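Local structure of ESAT-6-like protein MAB_3113 (Mycobacterium abscessus, 4I0X) at residues Ala61-Glu64 and Trp65-Ala69; Thr31-Leu34 and Asp35-Glu38. The protein is of unknown function but belongs to the secreted WXG100 (ESAT-6-like) family and forms a heterodimeric EsxEF complex with its partner MAB_3112. The protein carries 4 engineered substitutions. One frame throughout, in Å; residues are numbered along the deposited sequence.

Contact 2 comes first along the chain, on helix 11-47, and contact 1 follows on helix 52-87, the next helix after a short turn. Their centres lie about 11 Å apart, facing each other across the helical hairpin, and each sits about 10 Å from the centre of the chain. The two meet directly: Trp65 of contact 1 reaches over to helix 11-47, where its ring packs on Leu34 and Leu37 and its NE1 probably hydrogen-bonds OE2 of Glu38, 2.9 Å away. Both contacts also pack against the chain of MAB_3112, so the same helical turns that pack the two arms on each other also touch the partner subunit.

Contact 1: residues Ala61-Glu64 and Trp65-Ala69; sequences AHKE and WMDAA
His62 sets its CA over the centre of the six-membered ring of Trp65, a CH-pi contact 3.8 Å from the centroid and almost straight above it. Trp65 places CG between its backbone N and carbonyl carbon (chi1 72°), which turns the indole back beneath the preceding turn; CB of Ala61 then touches CZ3 at 3.7 Å. The carbonyl oxygen of Ala61 lies above the rim of the same face, yet it is satisfied by the N-H of Trp65 (N to O 2.9 Å), which meets it nearly end-on. The next three carbonyls, of His62, Lys63 and Glu64, accept from Met66 N, Asp67 N and Ala68 N in turn, the last with N to O 2.9 Å. For the indole NE1, the Glu38 carboxylate on helix 11-47 probably serves as the acceptor. CD2 of the His62 imidazole comes within 3.7 Å of that NE1, while SD of Met66 approaches the imidazole obliquely, 3.7 Å from CE1. Lys63 lays its CE 3.2 Å from OD2 of Asp67, but its NZ stays 4.5 Å from that oxygen, too far for a salt bridge. This is regular i to i+4 alpha-helix, one arm of the WXG100 helical hairpin.

Contact 2: residues Thr31-Leu34 and Asp35-Glu38; sequences TENL and DQLE
The carbonyl oxygen of Leu34 takes the N-H of Glu38 in the shortest hydrogen bond here, 2.8 Å from N to O, with an N-H...O angle of 166°. The side chain of Glu38 starts out past the same oxygen: with CG anti to its own carbonyl carbon (chi1 -65°), CG passes 3.1 Å from Leu34 O, and the extended chain carries the carboxylate onward to helix 52-87, where it probably serves as acceptor for the indole of Trp65.

One turn back, Asp35 N donates to Thr31 O at 2.9 Å. Thr31 O also sits over the face of the Asp35 carboxylate, 3.0 Å from CG; OD1 is as near but, both being acceptors, forms no bond with it. Gln36 N to Glu32 O and Leu37 N to Asn33 O continue the i to i+4 ladder of helix 11-47, the first arm of the WXG100 hairpin, whose second arm is helix 52-87. Leu34 and Leu37 are buried, and both also pack on Leu63 of the MAB_3112 chain.

On another side of the helix, Asn33 and Gln36 run side by side in the same direction, their amide planes 29° apart and OD1 of Asn33 4.1 Å from OE1 of Gln36. The Asn33 amide turns its ND2 back along the helix to donate to Phe29 O, and both residues pack against Phe11 of the MAB_3112 chain.

Contact 1: residues Ala61-Glu64 and Trp65-Ala69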
loop_
_atom_site.group_PDB
_atom_site.type_symbol
_atom_site.label_atom_id
_atom_site.label_comp_id
_atom_site.label_asym_id
_atom_site.label_seq_id
_atom_site.Cartn_x
_atom_site.Cartn_y
_atom_site.Cartn_z
ATOM N N ALA B 61 -1.577 -13.170 -6.991
ATOM C CA ALA B 61 -1.956 -12.027 -6.176
ATOM C C ALA B 61 -0.741 -11.574 -5.387
ATOM O O ALA B 61 -0.465 -10.399 -5.325
ATOM C CB ALA B 61 -3.079 -12.387 -5.259
ATOM N N HIS B 62 0.001 -12.528 -4.833
ATOM C CA HIS B 62 1.178 -12.219 -4.044
ATOM C C HIS B 62 2.289 -11.507 -4.861
ATOM O O HIS B 62 2.934 -10.574 -4.388
ATOM C CB HIS B 62 1.718 -13.494 -3.408
ATOM C CG HIS B 62 3.064 -13.324 -2.787
ATOM N ND1 HIS B 62 4.237 -13.567 -3.473
ATOM C CD2 HIS B 62 3.431 -12.891 -1.559
ATOM C CE1 HIS B 62 5.269 -13.305 -2.686
ATOM N NE2 HIS B 62 4.806 -12.893 -1.519
ATOM N N LYS B 63 2.485 -11.953 -6.083
ATOM C CA LYS B 63 3.393 -11.304 -6.981
ATOM C C LYS B 63 2.937 -9.856 -7.172
ATOM O O LYS B 63 3.731 -8.958 -7.094
ATOM C CB LYS B 63 3.484 -12.065 -8.302
ATOM C CG LYS B 63 4.448 -11.433 -9.333
ATOM C CD LYS B 63 5.856 -11.212 -8.756
ATOM C CE LYS B 63 6.897 -10.920 -9.865
ATOM N NZ LYS B 63 7.089 -12.116 -10.774
ATOM N N GLU B 64 1.645 -9.632 -7.383
ATOM C CA GLU B 64 1.175 -8.282 -7.663
ATOM C C GLU B 64 1.378 -7.387 -6.460
ATOM O O GLU B 64 1.882 -6.265 -6.586
ATOM C CB GLU B 64 -0.293 -8.271 -8.093
ATOM C CG GLU B 64 -0.514 -8.890 -9.423
ATOM C CD GLU B 64 -1.954 -9.276 -9.664
ATOM O OE1 GLU B 64 -2.216 -10.047 -10.625
ATOM O OE2 GLU B 64 -2.822 -8.801 -8.898
ATOM N N TRP B 65 1.018 -7.856 -5.276
ATOM C CA TRP B 65 1.118 -6.944 -4.162
ATOM C C TRP B 65 2.526 -6.699 -3.674
ATOM O O TRP B 65 2.789 -5.654 -3.101
ATOM C CB TRP B 65 0.181 -7.302 -3.021
ATOM C CG TRP B 65 0.461 -8.475 -2.174
ATOM C CD1 TRP B 65 1.554 -8.728 -1.441
ATOM C CD2 TRP B 65 -0.464 -9.532 -1.911
ATOM N NE1 TRP B 65 1.384 -9.901 -0.729
ATOM C CE2 TRP B 65 0.147 -10.408 -1.013
ATOM C CE3 TRP B 65 -1.755 -9.821 -2.372
ATOM C CZ2 TRP B 65 -0.477 -11.565 -0.565
ATOM C CZ3 TRP B 65 -2.364 -10.963 -1.934
ATOM C CH2 TRP B 65 -1.732 -11.818 -1.032
ATOM N N MET B 66 3.415 -7.656 -3.927
ATOM C CA MET B 66 4.812 -7.543 -3.571
ATOM C C MET B 66 5.461 -6.503 -4.477
ATOM O O MET B 66 6.192 -5.647 -4.016
ATOM C CB MET B 66 5.516 -8.893 -3.756
ATOM C CG MET B 66 6.973 -8.923 -3.350
ATOM S SD MET B 66 7.655 -10.598 -3.479
ATOM C CE MET B 66 7.956 -10.690 -5.249
ATOM N N ASP B 67 5.230 -6.597 -5.773
ATOM C CA ASP B 67 5.819 -5.623 -6.664
ATOM C C ASP B 67 5.213 -4.273 -6.366
ATOM O O ASP B 67 5.917 -3.252 -6.382
ATOM C CB ASP B 67 5.602 -6.004 -8.128
ATOM C CG ASP B 67 6.435 -7.207 -8.551
ATOM O OD1 ASP B 67 7.446 -7.497 -7.866
ATOM O OD2 ASP B 67 6.070 -7.861 -9.557
ATOM N N ALA B 68 3.908 -4.247 -6.077
ATOM C CA ALA B 68 3.242 -2.977 -5.732
ATOM C C ALA B 68 3.733 -2.376 -4.415
ATOM O O ALA B 68 3.927 -1.165 -4.303
ATOM C CB ALA B 68 1.757 -3.164 -5.688
ATOM N N ALA B 69 3.908 -3.216 -3.402
ATOM C CA ALA B 69 4.493 -2.763 -2.147
ATOM C C ALA B 69 5.845 -2.083 -2.359
ATOM O O ALA B 69 6.094 -1.066 -1.742
ATOM C CB ALA B 69 4.632 -3.906 -1.176
#

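Contact 2: residues Thr31-Leu34 and Asp35-Glu38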
loop_
_atom_site.group_PDB
_atom_site.type_symbol
_atom_site.label_atom_id
_atom_site.label_comp_id
_atom_site.label_asym_id
_atom_site.label_seq_id
_atom_site.Cartn_x
_atom_site.Cartn_y
_atom_site.Cartn_z
ATOM N N THR B 31 2.391 -2.758 4.887
ATOM C CA THR B 31 3.387 -3.835 4.916
ATOM C C THR B 31 3.211 -4.810 6.091
ATOM O O THR B 31 3.431 -6.032 5.960
ATOM C CB THR B 31 4.795 -3.281 4.918
ATOM O OG1 THR B 31 4.972 -2.473 6.071
ATOM C CG2 THR B 31 5.047 -2.435 3.655
ATOM N N GLU B 32 2.825 -4.286 7.246
ATOM C CA GLU B 32 2.536 -5.112 8.392
ATOM C C GLU B 32 1.432 -6.112 8.062
ATOM O O GLU B 32 1.503 -7.287 8.436
ATOM C CB GLU B 32 2.120 -4.248 9.585
ATOM C CG GLU B 32 1.794 -5.008 10.832
ATOM C CD GLU B 32 1.410 -4.093 11.997
ATOM O OE1 GLU B 32 1.285 -2.859 11.787
ATOM O OE2 GLU B 32 1.232 -4.606 13.126
ATOM N N ASN B 33 0.379 -5.653 7.412
ATOM C CA ASN B 33 -0.756 -6.552 7.202
ATOM C C ASN B 33 -0.613 -7.520 6.044
ATOM O O ASN B 33 -1.139 -8.645 6.107
ATOM C CB ASN B 33 -2.048 -5.761 7.095
ATOM C CG ASN B 33 -2.496 -5.262 8.427
ATOM O OD1 ASN B 33 -3.026 -6.032 9.267
ATOM N ND2 ASN B 33 -2.256 -3.990 8.673
ATOM N N LEU B 34 0.088 -7.089 4.996
ATOM C CA LEU B 34 0.502 -7.989 3.928
ATOM C C LEU B 34 1.421 -9.073 4.495
ATOM O O LEU B 34 1.324 -10.217 4.113
ATOM C CB LEU B 34 1.230 -7.233 2.814
ATOM C CG LEU B 34 0.434 -6.290 1.924
ATOM C CD1 LEU B 34 1.308 -5.614 0.875
ATOM C CD2 LEU B 34 -0.724 -7.005 1.221
ATOM N N ASP B 35 2.309 -8.705 5.427
ATOM C CA ASP B 35 3.164 -9.669 6.106
ATOM C C ASP B 35 2.353 -10.736 6.837
ATOM O O ASP B 35 2.703 -11.929 6.833
ATOM C CB ASP B 35 4.074 -8.952 7.127
ATOM C CG ASP B 35 5.300 -8.335 6.498
ATOM O OD1 ASP B 35 5.346 -8.193 5.255
ATOM O OD2 ASP B 35 6.230 -7.974 7.262
ATOM N N GLN B 36 1.282 -10.302 7.501
ATOM C CA GLN B 36 0.466 -11.231 8.284
ATOM C C GLN B 36 -0.288 -12.175 7.337
ATOM O O GLN B 36 -0.390 -13.384 7.565
ATOM C CB GLN B 36 -0.497 -10.449 9.193
ATOM C CG GLN B 36 -1.392 -11.354 9.969
ATOM C CD GLN B 36 -2.306 -10.640 10.974
ATOM O OE1 GLN B 36 -2.108 -9.468 11.327
ATOM N NE2 GLN B 36 -3.324 -11.372 11.438
ATOM N N LEU B 37 -0.801 -11.608 6.260
ATOM C CA LEU B 37 -1.509 -12.363 5.232
ATOM C C LEU B 37 -0.591 -13.390 4.571
ATOM O O LEU B 37 -0.953 -14.563 4.450
ATOM C CB LEU B 37 -2.056 -11.396 4.184
ATOM C CG LEU B 37 -2.816 -11.986 3.001
ATOM C CD1 LEU B 37 -3.817 -12.993 3.488
ATOM C CD2 LEU B 37 -3.495 -10.859 2.231
ATOM N N GLU B 38 0.600 -12.952 4.153
ATOM C CA GLU B 38 1.555 -13.843 3.487
ATOM C C GLU B 38 1.944 -14.985 4.413
ATOM O O GLU B 38 2.023 -16.140 3.985
ATOM C CB GLU B 38 2.822 -13.092 3.055
ATOM C CG GLU B 38 2.622 -12.038 2.008
ATOM C CD GLU B 38 3.874 -11.163 1.740
ATOM O OE1 GLU B 38 4.902 -11.331 2.433
ATOM O OE2 GLU B 38 3.805 -10.282 0.842
#